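Local coordinates for protein beta-glucosidase (Chaetomella raphigera, PDB 6JXG) that probably hydrolyses terminal, non-reducing beta-D-glucosyl residues with release of beta-D-glucose, as a secreted family 3 glycoside hydrolase of cellulose breakdown, at residues T14-K19 against A47-P52; N140-M145 against A192-I197; T238-A243 against G274-S279. All blocks are in the same frame, centred on the assembly; numbering follows the deposited sequence.

Contact 1. Residues T14-K19 against A47-P52; sequences TAALAK and ASIGLP
Ile49 meets Ala16 and Lys19 through its CG2 methyl, and the torsions of two side chains decide this. In Ile49 the CG1 branch lies between the backbone N and the carbonyl carbon (chi1 58°), the crowded position, which turns CG2 anti to the carbonyl carbon and brings it up to Ala16 and Lys19. Lys19 sets off with CG anti to its own carbonyl carbon and then bends at chi3 (-73°), a bend that directs CE and NZ toward the Ser48 carbonyl. The side chains of Lys19 and Ile49 slide past each other in opposite directions.

The branch methyl CG2 of Ile49 meets three groups of the facing segment. It packs against CB of Ala16 at 4.1 Å, lies 3.9 Å from the backbone O of Ala16, and touches CE of Lys19 at 4.0 Å. Ala16 is buried, and its single methyl suits a place where helix and loop come close, the CA atoms of Ala16 and Ile49 being 6.3 Å apart. The carbonyl O of Ala16 is not left to the methyl alone, since it accepts from the backbone N of Lys19. Beyond the apolar patch, NZ of Lys19 reaches the backbone O of Ser48 at 3.4 Å, a weak hydrogen bond. Lysine fits this exposed place because CE can rest on the isoleucine methyl while the charged end stays at the surface.

Gly50, with positive phi, and the buried Leu51 form a G1 beta bulge opposite Val46. The contact joins helix 7-17 to the loop between strands 41-42 and 55-57. Leu20 lies against both Ser48 and Ile49, while helix 22-29 touches Leu17 and Leu51, and helix 278-294 lies against Leu17, Leu51 and Pro52.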
ATOM      1  N   THR A  14      29.413   3.615 -14.722  1.00 14.85           N
ATOM      2  CA  THR A  14      30.295   3.034 -15.738  1.00 17.80           C
ATOM      3  C   THR A  14      31.775   3.248 -15.312  1.00 17.66           C
ATOM      4  O   THR A  14      32.597   2.373 -15.491  1.00 21.01           O
ATOM      5  CB  THR A  14      29.898   3.548 -17.149  1.00 18.96           C
ATOM      6  OG1 THR A  14      28.547   3.053 -17.436  1.00 21.55           O
ATOM      7  CG2 THR A  14      30.799   2.994 -18.199  1.00 24.02           C
ATOM      8  N   ALA A  15      32.086   4.412 -14.777  1.00 17.48           N
ATOM      9  CA  ALA A  15      33.448   4.695 -14.327  1.00 17.88           C
ATOM     10  C   ALA A  15      33.881   3.778 -13.188  1.00 17.29           C
ATOM     11  O   ALA A  15      34.994   3.267 -13.181  1.00 15.80           O
ATOM     12  CB  ALA A  15      33.583   6.118 -13.904  1.00 18.27           C
ATOM     13  N   ALA A  16      33.007   3.560 -12.212  1.00 15.27           N
ATOM     14  CA  ALA A  16      33.295   2.617 -11.145  1.00 15.63           C
ATOM     15  C   ALA A  16      33.468   1.167 -11.614  1.00 16.19           C
ATOM     16  O   ALA A  16      34.432   0.452 -11.189  1.00 17.63           O
ATOM     17  CB  ALA A  16      32.205   2.739 -10.042  1.00 14.89           C
ATOM     18  N   LEU A  17      32.581   0.727 -12.499  1.00 15.84           N
ATOM     19  CA  LEU A  17      32.625  -0.622 -13.039  1.00 16.55           C
ATOM     20  C   LEU A  17      34.033  -0.949 -13.605  1.00 17.13           C
ATOM     21  O   LEU A  17      34.529  -2.083 -13.521  1.00 16.71           O
ATOM     22  CB  LEU A  17      31.580  -0.790 -14.138  1.00 15.29           C
ATOM     23  CG  LEU A  17      31.412  -2.187 -14.730  1.00 16.81           C
ATOM     24  CD1 LEU A  17      30.696  -3.141 -13.812  1.00 17.68           C
ATOM     25  CD2 LEU A  17      30.733  -2.170 -16.095  1.00 16.98           C
ATOM     26  N   ALA A  18      34.613   0.037 -14.277  1.00 18.70           N
ATOM     27  CA  ALA A  18      35.907  -0.138 -14.920  1.00 21.31           C
ATOM     28  C   ALA A  18      37.061  -0.439 -13.889  1.00 20.34           C
ATOM     29  O   ALA A  18      38.081  -0.962 -14.240  1.00 22.94           O
ATOM     30  CB  ALA A  18      36.222   1.094 -15.727  1.00 22.76           C
ATOM     31  N   LYS A  19      36.871  -0.153 -12.630  1.00 19.29           N
ATOM     32  CA  LYS A  19      37.869  -0.446 -11.615  1.00 21.25           C
ATOM     33  C   LYS A  19      37.710  -1.778 -10.919  1.00 19.83           C
ATOM     34  O   LYS A  19      38.470  -2.069 -10.022  1.00 17.81           O
ATOM     35  CB  LYS A  19      37.851   0.624 -10.585  1.00 22.31           C
ATOM     36  CG  LYS A  19      38.043   1.941 -11.279  1.00 26.52           C
ATOM     37  CD  LYS A  19      38.732   2.922 -10.416  1.00 32.60           C
ATOM     38  CE  LYS A  19      37.858   3.433  -9.341  1.00 34.94           C
ATOM     39  NZ  LYS A  19      38.809   3.876  -8.265  1.00 39.54           N
ATOM     40  N   ALA A  47      35.965  -1.629  -1.241  1.00 19.79           N
ATOM     41  CA  ALA A  47      36.677  -0.455  -0.757  1.00 21.07           C
ATOM     42  C   ALA A  47      37.277   0.317  -1.916  1.00 21.20           C
ATOM     43  O   ALA A  47      37.333   1.522  -1.831  1.00 24.35           O
ATOM     44  CB  ALA A  47      37.737  -0.847   0.277  1.00 22.37           C
ATOM     45  N   SER A  48      37.630  -0.349  -3.014  1.00 20.56           N
ATOM     46  CA  SER A  48      38.290   0.360  -4.146  1.00 24.10           C
ATOM     47  C   SER A  48      37.386   1.425  -4.774  1.00 24.80           C
ATOM     48  O   SER A  48      37.877   2.349  -5.357  1.00 23.56           O
ATOM     49  CB  SER A  48      38.742  -0.585  -5.269  1.00 24.13           C
ATOM     50  OG  SER A  48      37.597  -1.267  -5.768  1.00 24.44           O
ATOM     51  N   ILE A  49      36.070   1.334  -4.614  1.00 20.22           N
ATOM     52  CA  ILE A  49      35.193   2.389  -5.125  1.00 18.49           C
ATOM     53  C   ILE A  49      34.421   3.097  -4.024  1.00 18.91           C
ATOM     54  O   ILE A  49      33.457   3.864  -4.316  1.00 19.49           O
ATOM     55  CB  ILE A  49      34.243   1.842  -6.218  1.00 18.35           C
ATOM     56  CG1 ILE A  49      33.392   0.674  -5.678  1.00 16.53           C
ATOM     57  CG2 ILE A  49      35.018   1.379  -7.454  1.00 16.26           C
ATOM     58  CD1 ILE A  49      32.192   0.332  -6.573  1.00 17.77           C
ATOM     59  N   GLY A  50      34.797   2.827  -2.749  1.00 19.58           N
ATOM     60  CA  GLY A  50      34.141   3.461  -1.603  1.00 18.69           C
ATOM     61  C   GLY A  50      32.707   2.979  -1.417  1.00 18.84           C
ATOM     62  O   GLY A  50      31.855   3.673  -0.897  1.00 17.74           O
ATOM     63  N   LEU A  51      32.399   1.780  -1.920  1.00 17.70           N
ATOM     64  CA  LEU A  51      31.050   1.237  -1.766  1.00 16.15           C
ATOM     65  C   LEU A  51      30.951   0.559  -0.402  1.00 14.77           C
ATOM     66  O   LEU A  51      31.713  -0.372  -0.136  1.00 15.03           O
ATOM     67  CB  LEU A  51      30.821   0.183  -2.835  1.00 15.43           C
ATOM     68  CG  LEU A  51      29.382  -0.385  -2.904  1.00 15.23           C
ATOM     69  CD1 LEU A  51      28.438   0.659  -3.534  1.00 14.85           C
ATOM     70  CD2 LEU A  51      29.392  -1.607  -3.799  1.00 15.56           C
ATOM     71  N   PRO A  52      29.986   0.955   0.412  1.00 16.55           N
ATOM     72  CA  PRO A  52      29.824   0.249   1.706  1.00 15.49           C
ATOM     73  C   PRO A  52      29.232  -1.125   1.560  1.00 15.31           C
ATOM     74  O   PRO A  52      28.899  -1.542   0.474  1.00 14.13           O
ATOM     75  CB  PRO A  52      28.878   1.141   2.478  1.00 16.93           C
ATOM     76  CG  PRO A  52      27.960   1.700   1.416  1.00 16.16           C
ATOM     77  CD  PRO A  52      28.863   1.888   0.162  1.00 16.21           C
TER

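Contact 2. Residues N140-M145 against A192-I197; sequences NTITGM and ANVASI
Ile142 and Val194 cross obliquely, the outer end of the isoleucine lying against one branch of the valine. The closest touch is CD1 of Ile142 on CG2 of Val194 at 3.6 Å. CG1 of Ile142, anti to the carbonyl carbon (chi1 -73°), lies behind it, 4.0 Å from CG2 of Val194. The other isoleucine branch, CG2, anti to the backbone N, lies over the start of the valine, 4.0 Å from CA of Val194, and 3.9 Å from the carbonyl O of Ala192. Branching at CB thus lets a single residue cover both the valine and the turn that precedes it. Cut back to an alanine, this side chain would probably leave a gap beside CG2 of Val194 and lose its contact with the Ala192 carbonyl.

That turn ends helix 184-191 in a Schellman motif: Asn193, at positive phi, is the C-prime residue. Helix 131-147 therefore packs on the connection into strand 196-199, which runs parallel to 151-157 and 228-231 in the family 3 N-terminal domain, a member of the TIM-barrel clan.

Thr143 is partly exposed, its OG1 4.1 Å from CB of Ala192, where a small methyl allows the helix to come near. A water bridges the two segments, donating to OG1 of Thr143 at 2.7 Å and to the backbone O of Ala192 at 2.6 Å. The same hydroxyl is hydrogen-bonded to the backbone O of Ser139, one turn back. Gln146, just beyond 140-145, adds direct bonds through its side-chain amide to the backbone O of Asn193 and N of Ala195.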
ATOM      1  N   ASN A 140       4.017   9.046  -4.896  1.00 10.84           N
ATOM      2  CA  ASN A 140       4.250  10.016  -3.842  1.00 11.31           C
ATOM      3  C   ASN A 140       5.094   9.406  -2.712  1.00 10.63           C
ATOM      4  O   ASN A 140       5.889  10.101  -2.117  1.00 10.77           O
ATOM      5  CB  ASN A 140       2.933  10.588  -3.283  1.00 11.12           C
ATOM      6  CG  ASN A 140       2.418  11.712  -4.114  1.00 13.16           C
ATOM      7  OD1 ASN A 140       2.902  12.845  -4.021  1.00 13.80           O
ATOM      8  ND2 ASN A 140       1.443  11.410  -4.957  1.00 16.37           N
ATOM      9  N   THR A 141       4.879   8.129  -2.391  1.00 10.03           N
ATOM     10  CA  THR A 141       5.715   7.462  -1.361  1.00  9.49           C
ATOM     11  C   THR A 141       7.204   7.355  -1.765  1.00 10.00           C
ATOM     12  O   THR A 141       8.106   7.658  -1.010  1.00 12.11           O
ATOM     13  CB  THR A 141       5.180   6.050  -1.060  1.00  9.36           C
ATOM     14  OG1 THR A 141       3.787   6.140  -0.625  1.00  9.30           O
ATOM     15  CG2 THR A 141       6.030   5.426   0.001  1.00  9.33           C
ATOM     16  N   ILE A 142       7.450   6.940  -2.985  1.00  9.45           N
ATOM     17  CA  ILE A 142       8.783   6.800  -3.516  1.00 10.11           C
ATOM     18  C   ILE A 142       9.461   8.158  -3.584  1.00 10.35           C
ATOM     19  O   ILE A 142      10.633   8.286  -3.237  1.00 11.09           O
ATOM     20  CB  ILE A 142       8.743   6.154  -4.860  1.00 10.72           C
ATOM     21  CG1 ILE A 142       8.413   4.684  -4.627  1.00 11.24           C
ATOM     22  CG2 ILE A 142      10.072   6.280  -5.630  1.00 10.83           C
ATOM     23  CD1 ILE A 142       7.953   4.016  -5.879  1.00 12.72           C
ATOM     24  N   THR A 143       8.751   9.155  -4.050  1.00 11.25           N
ATOM     25  CA  THR A 143       9.390  10.493  -4.191  1.00 11.21           C
ATOM     26  C   THR A 143       9.778  10.994  -2.788  1.00 10.23           C
ATOM     27  O   THR A 143      10.840  11.601  -2.614  1.00 10.53           O
ATOM     28  CB  THR A 143       8.474  11.474  -4.911  1.00 11.24           C
ATOM     29  OG1 THR A 143       8.152  10.947  -6.204  1.00 11.80           O
ATOM     30  CG2 THR A 143       9.186  12.778  -5.030  1.00 12.87           C
ATOM     31  N   GLY A 144       8.934  10.779  -1.805  1.00  9.49           N
ATOM     32  CA  GLY A 144       9.252  11.101  -0.439  1.00  9.60           C
ATOM     33  C   GLY A 144      10.486  10.389   0.062  1.00 10.57           C
ATOM     34  O   GLY A 144      11.405  10.987   0.644  1.00 11.55           O
ATOM     35  N   MET A 145      10.466   9.080  -0.042  1.00 11.10           N
ATOM     36  CA  MET A 145      11.553   8.261   0.450  1.00 10.12           C
ATOM     37  C   MET A 145      12.899   8.664  -0.160  1.00 10.68           C
ATOM     38  O   MET A 145      13.908   8.871   0.559  1.00  9.95           O
ATOM     39  CB  MET A 145      11.276   6.806   0.107  1.00 10.52           C
ATOM     40  CG  MET A 145      10.203   6.156   0.959  1.00 10.02           C
ATOM     41  SD  MET A 145       9.719   4.489   0.414  1.00 10.36           S
ATOM     42  CE  MET A 145      11.102   3.482   0.953  1.00  9.63           C
ATOM     43  N   ALA A 192       8.401   7.472 -11.457  1.00 12.29           N
ATOM     44  CA  ALA A 192       8.878   8.259 -10.360  1.00 13.86           C
ATOM     45  C   ALA A 192      10.367   7.956  -9.969  1.00 11.45           C
ATOM     46  O   ALA A 192      10.766   8.243  -8.892  1.00 12.88           O
ATOM     47  CB  ALA A 192       7.986   8.066  -9.149  1.00 13.26           C
ATOM     48  N   ASN A 193      11.082   7.210 -10.799  1.00 12.29           N
ATOM     49  CA  ASN A 193      12.560   6.953 -10.625  1.00 12.01           C
ATOM     50  C   ASN A 193      12.860   6.088  -9.441  1.00 12.19           C
ATOM     51  O   ASN A 193      13.906   6.170  -8.822  1.00 11.97           O
ATOM     52  CB  ASN A 193      13.362   8.240 -10.582  1.00 12.43           C
ATOM     53  CG  ASN A 193      13.408   8.912 -11.945  1.00 13.78           C
ATOM     54  OD1 ASN A 193      13.568   8.255 -12.975  1.00 13.10           O
ATOM     55  ND2 ASN A 193      13.192  10.206 -11.957  1.00 14.13           N
ATOM     56  N   VAL A 194      11.928   5.195  -9.140  1.00 11.96           N
ATOM     57  CA  VAL A 194      12.241   4.129  -8.150  1.00 10.76           C
ATOM     58  C   VAL A 194      13.598   3.454  -8.415  1.00 10.47           C
ATOM     59  O   VAL A 194      13.953   3.043  -9.538  1.00 10.65           O
ATOM     60  CB  VAL A 194      11.106   3.135  -7.938  1.00 11.18           C
ATOM     61  CG1 VAL A 194      11.113   2.058  -9.002  1.00 12.35           C
ATOM     62  CG2 VAL A 194      11.173   2.477  -6.546  1.00 11.27           C
ATOM     63  N   ALA A 195      14.383   3.343  -7.351  1.00  9.68           N
ATOM     64  CA  ALA A 195      15.772   2.808  -7.475  1.00  9.46           C
ATOM     65  C   ALA A 195      15.858   1.334  -7.762  1.00  9.83           C
ATOM     66  O   ALA A 195      16.815   0.844  -8.423  1.00  9.03           O
ATOM     67  CB  ALA A 195      16.549   3.155  -6.198  1.00 10.22           C
ATOM     68  N   SER A 196      14.889   0.577  -7.218  1.00 10.46           N
ATOM     69  CA  SER A 196      14.912  -0.901  -7.289  1.00 10.80           C
ATOM     70  C   SER A 196      13.499  -1.482  -7.319  1.00 10.91           C
ATOM     71  O   SER A 196      12.523  -0.818  -6.919  1.00 10.99           O
ATOM     72  CB  SER A 196      15.719  -1.529  -6.123  1.00 11.87           C
ATOM     73  OG  SER A 196      15.082  -1.311  -4.898  1.00 11.59           O
ATOM     74  N   ILE A 197      13.396  -2.695  -7.819  1.00 10.41           N
ATOM     75  CA  ILE A 197      12.131  -3.418  -7.830  1.00 10.65           C
ATOM     76  C   ILE A 197      12.460  -4.820  -7.406  1.00  9.83           C
ATOM     77  O   ILE A 197      13.518  -5.349  -7.759  1.00  9.81           O
ATOM     78  CB  ILE A 197      11.542  -3.441  -9.275  1.00 12.07           C
ATOM     79  CG1 ILE A 197      11.033  -2.024  -9.683  1.00 12.39           C
ATOM     80  CG2 ILE A 197      10.475  -4.486  -9.382  1.00 12.19           C
ATOM     81  CD1 ILE A 197      10.761  -1.903 -11.144  1.00 13.41           C
TER
HETATM   82  O   HOH W   1      10.530  10.448  -7.475  1.00 20.54           O

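Contact 3. Residues T238-A243 against G274-S279; sequences TTIGSA and GTVAQS
Thr275 turns its hydroxyl toward a hydrocarbon chain: OG1 lies 3.5 Å from both CG1 and CD1 of Ile240, and the two side chains cross at about a right angle. With chi1 at 49°, OG1 sits between the backbone N and the carbonyl carbon, with two acceptors within hydrogen-bonding distance: OD1 of Asn273, the N-glycosylated asparagine and stronger partner, and the backbone O of Ala270. CD1 of Ile240 adds a touch on CB of Thr275 at 3.6 Å.

Val276 fills the next place. Its CG2 rests 4.0 Å from CA of Ile240 and 4.0 Å from CB of Ala243, while CG1 is 4.1 Å from that alanine methyl; the small alanine admits both branches. Gly274, at positive phi, closes helix 265-272 in a Schellman motif, and the chain then passes Ile240 on its way to helix 278-294. At the start of helix 239-245, OG1 of Thr238 accepts a weak N-cap bond from N of Gly241.

The Thr275 hydroxyl finds polar partners on its own side, so it can lie against Ile240 at little cost; between the segments the contact is van der Waals, with polar ties supplied just beyond by Asn244 and Arg280.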
ATOM      1  N   THR A 238      17.772 -20.687  -9.832  1.00 13.97           N
ATOM      2  CA  THR A 238      18.931 -21.194 -10.576  1.00 15.60           C
ATOM      3  C   THR A 238      20.002 -20.140 -10.754  1.00 14.35           C
ATOM      4  O   THR A 238      19.717 -18.949 -10.733  1.00 14.66           O
ATOM      5  CB  THR A 238      18.501 -21.683 -11.994  1.00 16.03           C
ATOM      6  OG1 THR A 238      18.250 -20.591 -12.881  1.00 16.39           O
ATOM      7  CG2 THR A 238      17.249 -22.539 -11.899  1.00 17.66           C
ATOM      8  N   THR A 239      21.227 -20.576 -10.985  1.00 14.19           N
ATOM      9  CA  THR A 239      22.301 -19.651 -11.313  1.00 13.84           C
ATOM     10  C   THR A 239      22.037 -18.928 -12.671  1.00 15.99           C
ATOM     11  O   THR A 239      22.031 -17.678 -12.798  1.00 13.96           O
ATOM     12  CB  THR A 239      23.647 -20.412 -11.393  1.00 13.29           C
ATOM     13  OG1 THR A 239      23.946 -20.981 -10.145  1.00 11.56           O
ATOM     14  CG2 THR A 239      24.793 -19.474 -11.833  1.00 13.28           C
ATOM     15  N   ILE A 240      21.897 -19.733 -13.713  1.00 16.79           N
ATOM     16  CA  ILE A 240      21.890 -19.241 -15.085  1.00 15.01           C
ATOM     17  C   ILE A 240      20.522 -18.592 -15.398  1.00 15.63           C
ATOM     18  O   ILE A 240      20.479 -17.546 -16.005  1.00 14.62           O
ATOM     19  CB  ILE A 240      22.125 -20.419 -16.107  1.00 15.98           C
ATOM     20  CG1 ILE A 240      23.519 -20.991 -15.931  1.00 17.60           C
ATOM     21  CG2 ILE A 240      21.877 -19.964 -17.540  1.00 16.86           C
ATOM     22  CD1 ILE A 240      23.657 -22.414 -16.491  1.00 18.30           C
ATOM     23  N   GLY A 241      19.435 -19.242 -14.963  1.00 15.17           N
ATOM     24  CA  GLY A 241      18.079 -18.740 -15.244  1.00 14.54           C
ATOM     25  C   GLY A 241      17.866 -17.340 -14.781  1.00 12.77           C
ATOM     26  O   GLY A 241      17.414 -16.488 -15.558  1.00 13.35           O
ATOM     27  N   SER A 242      18.205 -17.098 -13.512  1.00 12.76           N
ATOM     28  CA  SER A 242      17.993 -15.805 -12.929  1.00 11.48           C
ATOM     29  C   SER A 242      18.847 -14.715 -13.594  1.00 12.12           C
ATOM     30  O   SER A 242      18.346 -13.634 -13.891  1.00 13.00           O
ATOM     31  CB  SER A 242      18.232 -15.846 -11.412  1.00 11.88           C
ATOM     32  OG  SER A 242      19.526 -16.313 -11.071  1.00 13.54           O
ATOM     33  N   ALA A 243      20.159 -14.940 -13.722  1.00 11.58           N
ATOM     34  CA  ALA A 243      21.019 -13.984 -14.393  1.00 12.20           C
ATOM     35  C   ALA A 243      20.462 -13.594 -15.758  1.00 11.92           C
ATOM     36  O   ALA A 243      20.384 -12.399 -16.110  1.00 12.68           O
ATOM     37  CB  ALA A 243      22.446 -14.542 -14.532  1.00 11.86           C
ATOM     38  N   GLY A 274      30.480 -20.185 -20.331  1.00 19.98           N
ATOM     39  CA  GLY A 274      29.777 -19.660 -21.500  1.00 18.08           C
ATOM     40  C   GLY A 274      28.277 -19.610 -21.377  1.00 19.63           C
ATOM     41  O   GLY A 274      27.619 -19.337 -22.347  1.00 21.11           O
ATOM     42  N   THR A 275      27.691 -19.904 -20.234  1.00 19.70           N
ATOM     43  CA  THR A 275      26.213 -19.977 -20.135  1.00 18.60           C
ATOM     44  C   THR A 275      25.595 -18.613 -19.734  1.00 17.07           C
ATOM     45  O   THR A 275      24.410 -18.374 -19.961  1.00 16.61           O
ATOM     46  CB  THR A 275      25.761 -21.046 -19.131  1.00 19.03           C
ATOM     47  OG1 THR A 275      26.465 -20.897 -17.903  1.00 16.42           O
ATOM     48  CG2 THR A 275      25.988 -22.471 -19.640  1.00 20.00           C
ATOM     49  N   VAL A 276      26.382 -17.734 -19.135  1.00 16.13           N
ATOM     50  CA  VAL A 276      26.005 -16.335 -18.810  1.00 15.25           C
ATOM     51  C   VAL A 276      27.094 -15.428 -19.405  1.00 15.99           C
ATOM     52  O   VAL A 276      28.259 -15.644 -19.198  1.00 17.58           O
ATOM     53  CB  VAL A 276      25.960 -16.085 -17.289  1.00 14.21           C
ATOM     54  CG1 VAL A 276      25.673 -14.642 -16.982  1.00 16.15           C
ATOM     55  CG2 VAL A 276      24.835 -16.936 -16.620  1.00 15.85           C
ATOM     56  N   ALA A 277      26.696 -14.389 -20.089  1.00 15.94           N
ATOM     57  CA  ALA A 277      27.621 -13.436 -20.627  1.00 15.94           C
ATOM     58  C   ALA A 277      28.210 -12.515 -19.573  1.00 16.73           C
ATOM     59  O   ALA A 277      27.521 -12.065 -18.660  1.00 13.75           O
ATOM     60  CB  ALA A 277      26.941 -12.611 -21.652  1.00 17.82           C
ATOM     61  N   GLN A 278      29.507 -12.276 -19.679  1.00 15.13           N
ATOM     62  CA  GLN A 278      30.145 -11.213 -18.882  1.00 16.79           C
ATOM     63  C   GLN A 278      29.344  -9.926 -18.919  1.00 15.55           C
ATOM     64  O   GLN A 278      29.228  -9.280 -17.892  1.00 14.81           O
ATOM     65  CB  GLN A 278      31.545 -10.894 -19.427  1.00 18.01           C
ATOM     66  CG  GLN A 278      32.316  -9.776 -18.664  1.00 18.55           C
ATOM     67  CD  GLN A 278      32.650 -10.216 -17.258  1.00 18.79           C
ATOM     68  OE1 GLN A 278      33.000 -11.367 -17.046  1.00 18.88           O
ATOM     69  NE2 GLN A 278      32.475  -9.333 -16.281  1.00 18.04           N
ATOM     70  N   SER A 279      28.806  -9.559 -20.086  1.00 14.59           N
ATOM     71  CA  SER A 279      28.027  -8.351 -20.230  1.00 15.15           C
ATOM     72  C   SER A 279      26.791  -8.307 -19.280  1.00 14.68           C
ATOM     73  O   SER A 279      26.336  -7.206 -18.851  1.00 15.43           O
ATOM     74  CB  SER A 279      27.575  -8.197 -21.667  1.00 15.45           C
ATOM     75  OG  SER A 279      26.680  -9.253 -21.988  1.00 15.10           O
TER

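The three contacts follow one another along the chain without overlap, and none touches another. Contacts 1 and 3 lie farthest out, about 35 and 34 Å from the centre of the chain, with their own centres 22 Å apart and nearest atoms about 7 Å apart. Helix 278-294 relates them: segment 274-279 leads into it, and farther along it lies against Leu17, Leu51 and Pro52 in the segments of contact 1. Contact 2 is deeper, its centre about 13 Å from that of the chain, 24 Å from contact 1 and 29 Å from contact 3. Contact 3 adjoins a sugar, an attached N-glycan about 4 Å from the Thr275 side chain, not a substrate pocket.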